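PDB 4EV0: cyclic AMP receptor protein from Thermus thermophilus, which activates transcription from several promoters in a cAMP-dependent way, working as a homodimer that binds cyclic AMP and DNA. Local coordinates for residues L151-Q156 against F162-H167; A188-V193 against E209-G214. All coordinates share one frame; numbering follows the deposited sequence.

Contact 1: residues L151-Q156 against F162-H167; sequences LKLLRQ and FQIRHH. With SO4 (sulfate ion), chain I.
In the winged helix-turn-helix domain, the last turn of helix 139-154 packs on strand 161-163 and the turn that follows it, L153 lying against F162 and I164. The CB of L153 sits over one face of the F162 ring, 3.9 Å from its centroid and 17° off the ring normal, a CH-pi contact displaced toward the CZ rim. With CG of F162 anti to its carbonyl carbon (chi1 -53°), the ring reaches the helix end, where CZ also comes to 3.7 Å from the backbone N of L154. The L154 side chain runs at about a right angle to F162 and grazes the same rim, CD2 to CZ 4.2 Å. Farther out, L153 CD1 meets I164 CD1 tip to tip at 3.6 Å. Beyond I164 the chain enters helix 166-173, which opens the predicted helix-turn-helix motif, with R165 at the N-cap position. A sulfate, probably from the crystallisation liquor, is modelled here, though its exact position is doubtful; as placed, it accepts a hydrogen bond from R165 NH1 at O1 (3.1 Å) and sets O4 over one face of the H166 imidazole. The ND1 of H166 is hydrogen-bonded to S181 OG of helix 177-189. Replacing H166 by an alanine would probably leave the S181 hydroxyl without this partner and open a gap between the two motif helices, where the imidazole now also touches V180 and L184.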
# COMPACT_ATOMS: atom_id res chain seq x y z
N LEU B 151 -5.43 -23.92 -16.53
CA LEU B 151 -4.50 -24.91 -17.03
C LEU B 151 -4.19 -25.94 -15.94
O LEU B 151 -4.21 -27.15 -16.19
CB LEU B 151 -3.21 -24.22 -17.46
CG LEU B 151 -2.47 -24.76 -18.67
CD1 LEU B 151 -1.46 -23.71 -19.07
CD2 LEU B 151 -1.79 -26.08 -18.35
N LYS B 152 -3.93 -25.44 -14.73
CA LYS B 152 -3.60 -26.30 -13.60
C LYS B 152 -4.69 -27.34 -13.30
O LYS B 152 -4.40 -28.47 -12.89
CB LYS B 152 -3.29 -25.46 -12.35
CG LYS B 152 -1.79 -25.29 -12.11
CD LYS B 152 -1.45 -24.00 -11.40
CE LYS B 152 -1.51 -24.18 -9.90
NZ LYS B 152 -0.96 -23.00 -9.19
N LEU B 153 -5.95 -26.95 -13.49
CA LEU B 153 -7.08 -27.86 -13.30
C LEU B 153 -7.15 -28.86 -14.45
O LEU B 153 -7.41 -30.03 -14.24
CB LEU B 153 -8.40 -27.09 -13.22
CG LEU B 153 -8.58 -26.10 -12.06
CD1 LEU B 153 -9.89 -25.34 -12.21
CD2 LEU B 153 -8.53 -26.81 -10.71
N LEU B 154 -6.92 -28.38 -15.67
CA LEU B 154 -6.82 -29.27 -16.81
C LEU B 154 -5.77 -30.35 -16.57
O LEU B 154 -5.92 -31.48 -17.04
CB LEU B 154 -6.47 -28.50 -18.08
CG LEU B 154 -7.63 -28.03 -18.95
CD1 LEU B 154 -7.10 -27.31 -20.19
CD2 LEU B 154 -8.54 -29.20 -19.35
N ARG B 155 -4.71 -30.01 -15.86
CA ARG B 155 -3.62 -30.95 -15.75
C ARG B 155 -3.79 -32.03 -14.67
O ARG B 155 -2.91 -32.87 -14.45
CB ARG B 155 -2.24 -30.26 -15.72
CG ARG B 155 -2.08 -29.09 -14.81
CD ARG B 155 -0.61 -28.74 -14.55
NE ARG B 155 0.06 -28.01 -15.63
CZ ARG B 155 0.95 -27.03 -15.43
NH1 ARG B 155 1.26 -26.64 -14.19
NH2 ARG B 155 1.54 -26.43 -16.47
N GLN B 156 -4.96 -32.06 -14.03
CA GLN B 156 -5.21 -33.12 -13.06
C GLN B 156 -5.80 -34.38 -13.72
O GLN B 156 -5.98 -35.41 -13.06
CB GLN B 156 -6.07 -32.62 -11.89
CG GLN B 156 -7.52 -32.37 -12.24
CD GLN B 156 -8.17 -31.35 -11.31
OE1 GLN B 156 -9.39 -31.18 -11.30
NE2 GLN B 156 -7.34 -30.65 -10.54
N PHE B 162 -15.46 -28.02 -15.16
CA PHE B 162 -15.16 -27.93 -13.74
C PHE B 162 -16.27 -27.32 -12.91
O PHE B 162 -16.86 -26.29 -13.26
CB PHE B 162 -13.85 -27.18 -13.50
CG PHE B 162 -12.70 -27.72 -14.28
CD1 PHE B 162 -12.23 -29.01 -14.04
CD2 PHE B 162 -12.09 -26.96 -15.27
CE1 PHE B 162 -11.17 -29.52 -14.78
CE2 PHE B 162 -11.04 -27.47 -16.01
CZ PHE B 162 -10.58 -28.75 -15.76
N GLN B 163 -16.57 -27.98 -11.80
CA GLN B 163 -17.40 -27.41 -10.77
C GLN B 163 -16.47 -26.50 -9.98
O GLN B 163 -15.64 -26.97 -9.20
CB GLN B 163 -17.96 -28.53 -9.88
CG GLN B 163 -19.18 -28.14 -9.08
CD GLN B 163 -20.42 -28.88 -9.53
OE1 GLN B 163 -20.41 -29.54 -10.57
NE2 GLN B 163 -21.50 -28.77 -8.75
N ILE B 164 -16.58 -25.20 -10.21
CA ILE B 164 -15.66 -24.28 -9.55
C ILE B 164 -16.21 -22.85 -9.47
O ILE B 164 -16.77 -22.33 -10.43
CB ILE B 164 -14.22 -24.35 -10.15
CG1 ILE B 164 -13.23 -23.65 -9.22
CG2 ILE B 164 -14.16 -23.84 -11.60
CD1 ILE B 164 -11.80 -24.09 -9.44
N ARG B 165 -16.07 -22.24 -8.30
CA ARG B 165 -16.54 -20.88 -8.09
C ARG B 165 -15.46 -19.90 -8.54
O ARG B 165 -14.26 -20.23 -8.54
CB ARG B 165 -16.90 -20.66 -6.62
CG ARG B 165 -18.08 -21.51 -6.11
CD ARG B 165 -19.36 -21.08 -6.79
NE ARG B 165 -20.47 -21.99 -6.53
CZ ARG B 165 -21.71 -21.78 -6.96
NH1 ARG B 165 -22.00 -20.69 -7.66
NH2 ARG B 165 -22.67 -22.66 -6.70
N HIS B 166 -15.85 -18.68 -8.93
CA HIS B 166 -14.85 -17.69 -9.29
C HIS B 166 -13.90 -17.42 -8.13
O HIS B 166 -12.72 -17.15 -8.35
CB HIS B 166 -15.49 -16.39 -9.78
CG HIS B 166 -16.26 -16.53 -11.06
ND1 HIS B 166 -16.84 -15.46 -11.71
CD2 HIS B 166 -16.57 -17.62 -11.80
CE1 HIS B 166 -17.46 -15.88 -12.79
NE2 HIS B 166 -17.32 -17.19 -12.87
N HIS B 167 -14.39 -17.51 -6.89
CA HIS B 167 -13.54 -17.23 -5.74
C HIS B 167 -12.47 -18.31 -5.51
O HIS B 167 -11.36 -17.99 -5.08
CB HIS B 167 -14.34 -16.90 -4.46
CG HIS B 167 -15.03 -18.07 -3.84
ND1 HIS B 167 -14.34 -19.08 -3.19
CD2 HIS B 167 -16.34 -18.38 -3.73
CE1 HIS B 167 -15.21 -19.98 -2.74
NE2 HIS B 167 -16.42 -19.57 -3.05
S SO4 I . -19.36 -17.91 -9.37
O1 SO4 I . -20.45 -18.12 -8.41
O2 SO4 I . -18.10 -18.29 -8.74
O3 SO4 I . -19.58 -18.75 -10.54
O4 SO4 I . -19.29 -16.50 -9.76

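Contact 2: residues A188-V193 against E209-G214; sequences AEEGVV and EEIAFG
I211 holds CG1 anti to its carbonyl carbon (chi1 -65°) and carries CD1 outward in an extended chain (chi2 170°), which puts that methyl in front of both E190 and V192. V192 answers with CG2, placed beside its own backbone N and anti to the carbonyl carbon; the two side chains run antiparallel and overlap near their ends, CG2 of V192 to CD1 of I211 3.9 Å. E190 comes obliquely and lays OE2 3.8 Å from the same CD1. No hydrogen bond joins the two segments, and the 82 Å² they bury together centres on this one methyl group. The backbone beneath is shaped by two helix ends. Helix 177-189 closes in a Schellman motif at G191, whose positive phi turns the chain toward the wing strands and whose N bonds to A188 O at 2.9 Å. Helix 205-212 ends likewise, with G214 as the C-prime residue and its N bonded to I211 O at 3.1 Å. Around the pair, L187 of the first helix also touches I211, and V192 packs on L207 and L208. The carboxylate of E190 has its charged mate in R143 of helix 139-154, outside both segments, a salt bridge made through OE2. The oxygen beside I211 CD1 thus has a charged partner elsewhere, and the methyl adds only van der Waals contact, where apolar packing borders on a charged group.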
# COMPACT_ATOMS: atom_id res chain seq x y z
N ALA B 188 -14.52 -16.13 -22.31
CA ALA B 188 -15.73 -16.66 -22.94
C ALA B 188 -16.05 -15.96 -24.26
O ALA B 188 -16.44 -16.61 -25.23
CB ALA B 188 -16.92 -16.59 -21.99
N GLU B 189 -15.87 -14.64 -24.28
CA GLU B 189 -16.02 -13.83 -25.50
C GLU B 189 -15.04 -14.27 -26.61
O GLU B 189 -15.34 -14.16 -27.80
CB GLU B 189 -15.83 -12.34 -25.17
CG GLU B 189 -15.77 -11.40 -26.38
CD GLU B 189 -15.86 -9.93 -25.98
OE1 GLU B 189 -16.56 -9.63 -24.99
OE2 GLU B 189 -15.23 -9.08 -26.65
N GLU B 190 -13.88 -14.78 -26.20
CA GLU B 190 -12.89 -15.31 -27.13
C GLU B 190 -13.15 -16.77 -27.49
O GLU B 190 -12.38 -17.38 -28.21
CB GLU B 190 -11.50 -15.20 -26.53
CG GLU B 190 -11.07 -13.80 -26.17
CD GLU B 190 -9.71 -13.78 -25.50
OE1 GLU B 190 -9.54 -13.02 -24.53
OE2 GLU B 190 -8.81 -14.53 -25.96
N GLY B 191 -14.23 -17.33 -26.95
CA GLY B 191 -14.57 -18.72 -27.18
C GLY B 191 -13.63 -19.75 -26.56
O GLY B 191 -13.68 -20.92 -26.93
N VAL B 192 -12.79 -19.32 -25.62
CA VAL B 192 -11.82 -20.23 -25.00
C VAL B 192 -12.48 -21.08 -23.90
O VAL B 192 -12.17 -22.27 -23.74
CB VAL B 192 -10.59 -19.47 -24.45
CG1 VAL B 192 -9.57 -20.43 -23.84
CG2 VAL B 192 -9.94 -18.65 -25.56
N VAL B 193 -13.40 -20.47 -23.16
CA VAL B 193 -14.11 -21.15 -22.09
C VAL B 193 -15.62 -20.94 -22.23
O VAL B 193 -16.06 -19.97 -22.86
CB VAL B 193 -13.68 -20.67 -20.69
CG1 VAL B 193 -12.16 -20.71 -20.54
CG2 VAL B 193 -14.18 -19.26 -20.42
N GLU B 209 -3.57 -22.67 -23.11
CA GLU B 209 -2.17 -22.86 -22.74
C GLU B 209 -1.34 -21.76 -23.38
O GLU B 209 -0.40 -21.24 -22.78
CB GLU B 209 -1.68 -24.24 -23.17
CG GLU B 209 -0.38 -24.70 -22.50
CD GLU B 209 -0.12 -26.20 -22.66
OE1 GLU B 209 -0.52 -26.77 -23.71
OE2 GLU B 209 0.49 -26.80 -21.75
N GLU B 210 -1.70 -21.38 -24.60
CA GLU B 210 -1.03 -20.28 -25.27
C GLU B 210 -1.23 -18.98 -24.50
O GLU B 210 -0.29 -18.21 -24.31
CB GLU B 210 -1.53 -20.12 -26.71
CG GLU B 210 -1.09 -21.22 -27.67
CD GLU B 210 -1.25 -20.82 -29.14
OE1 GLU B 210 -2.02 -19.88 -29.43
OE2 GLU B 210 -0.59 -21.45 -30.00
N ILE B 211 -2.46 -18.75 -24.06
CA ILE B 211 -2.78 -17.53 -23.31
C ILE B 211 -2.07 -17.50 -21.96
O ILE B 211 -1.59 -16.44 -21.54
CB ILE B 211 -4.32 -17.34 -23.14
CG1 ILE B 211 -4.98 -17.11 -24.50
CG2 ILE B 211 -4.61 -16.14 -22.23
CD1 ILE B 211 -6.49 -17.14 -24.48
N ALA B 212 -1.98 -18.65 -21.29
CA ALA B 212 -1.32 -18.74 -19.98
C ALA B 212 0.15 -18.31 -20.08
O ALA B 212 0.67 -17.61 -19.21
CB ALA B 212 -1.42 -20.13 -19.40
N PHE B 213 0.80 -18.71 -21.16
CA PHE B 213 2.21 -18.43 -21.33
C PHE B 213 2.46 -17.20 -22.17
O PHE B 213 3.59 -16.95 -22.59
CB PHE B 213 2.95 -19.65 -21.86
CG PHE B 213 2.91 -20.79 -20.92
CD1 PHE B 213 3.56 -20.70 -19.69
CD2 PHE B 213 2.16 -21.92 -21.20
CE1 PHE B 213 3.53 -21.75 -18.79
CE2 PHE B 213 2.12 -22.97 -20.30
CZ PHE B 213 2.80 -22.89 -19.08
N GLY B 214 1.42 -16.41 -22.37
CA GLY B 214 1.58 -15.06 -22.89
C GLY B 214 2.04 -14.96 -24.34
O GLY B 214 2.49 -13.90 -24.80

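How the contacts relate
From the N terminus, the chain first meets contact 1 at the end of helix 139-154; five residues later strand 161-163 returns to that helix, closing a short loop. Helices 166-173 and 177-189 follow, and contact 2 then opens at the end of the second. Its own, longer loop takes in strands 193-196 and 199-202 before helix 205-212 closes it. The two contacts therefore stand in series, neither nested nor crossed, with centres about 14 Å apart. They meet through L151, whose CD1 packs on A212 CB at 3.6 Å. Helix 139-154 is thus tied to both sheet and C-terminal helix, and both contacts also touch the second subunit.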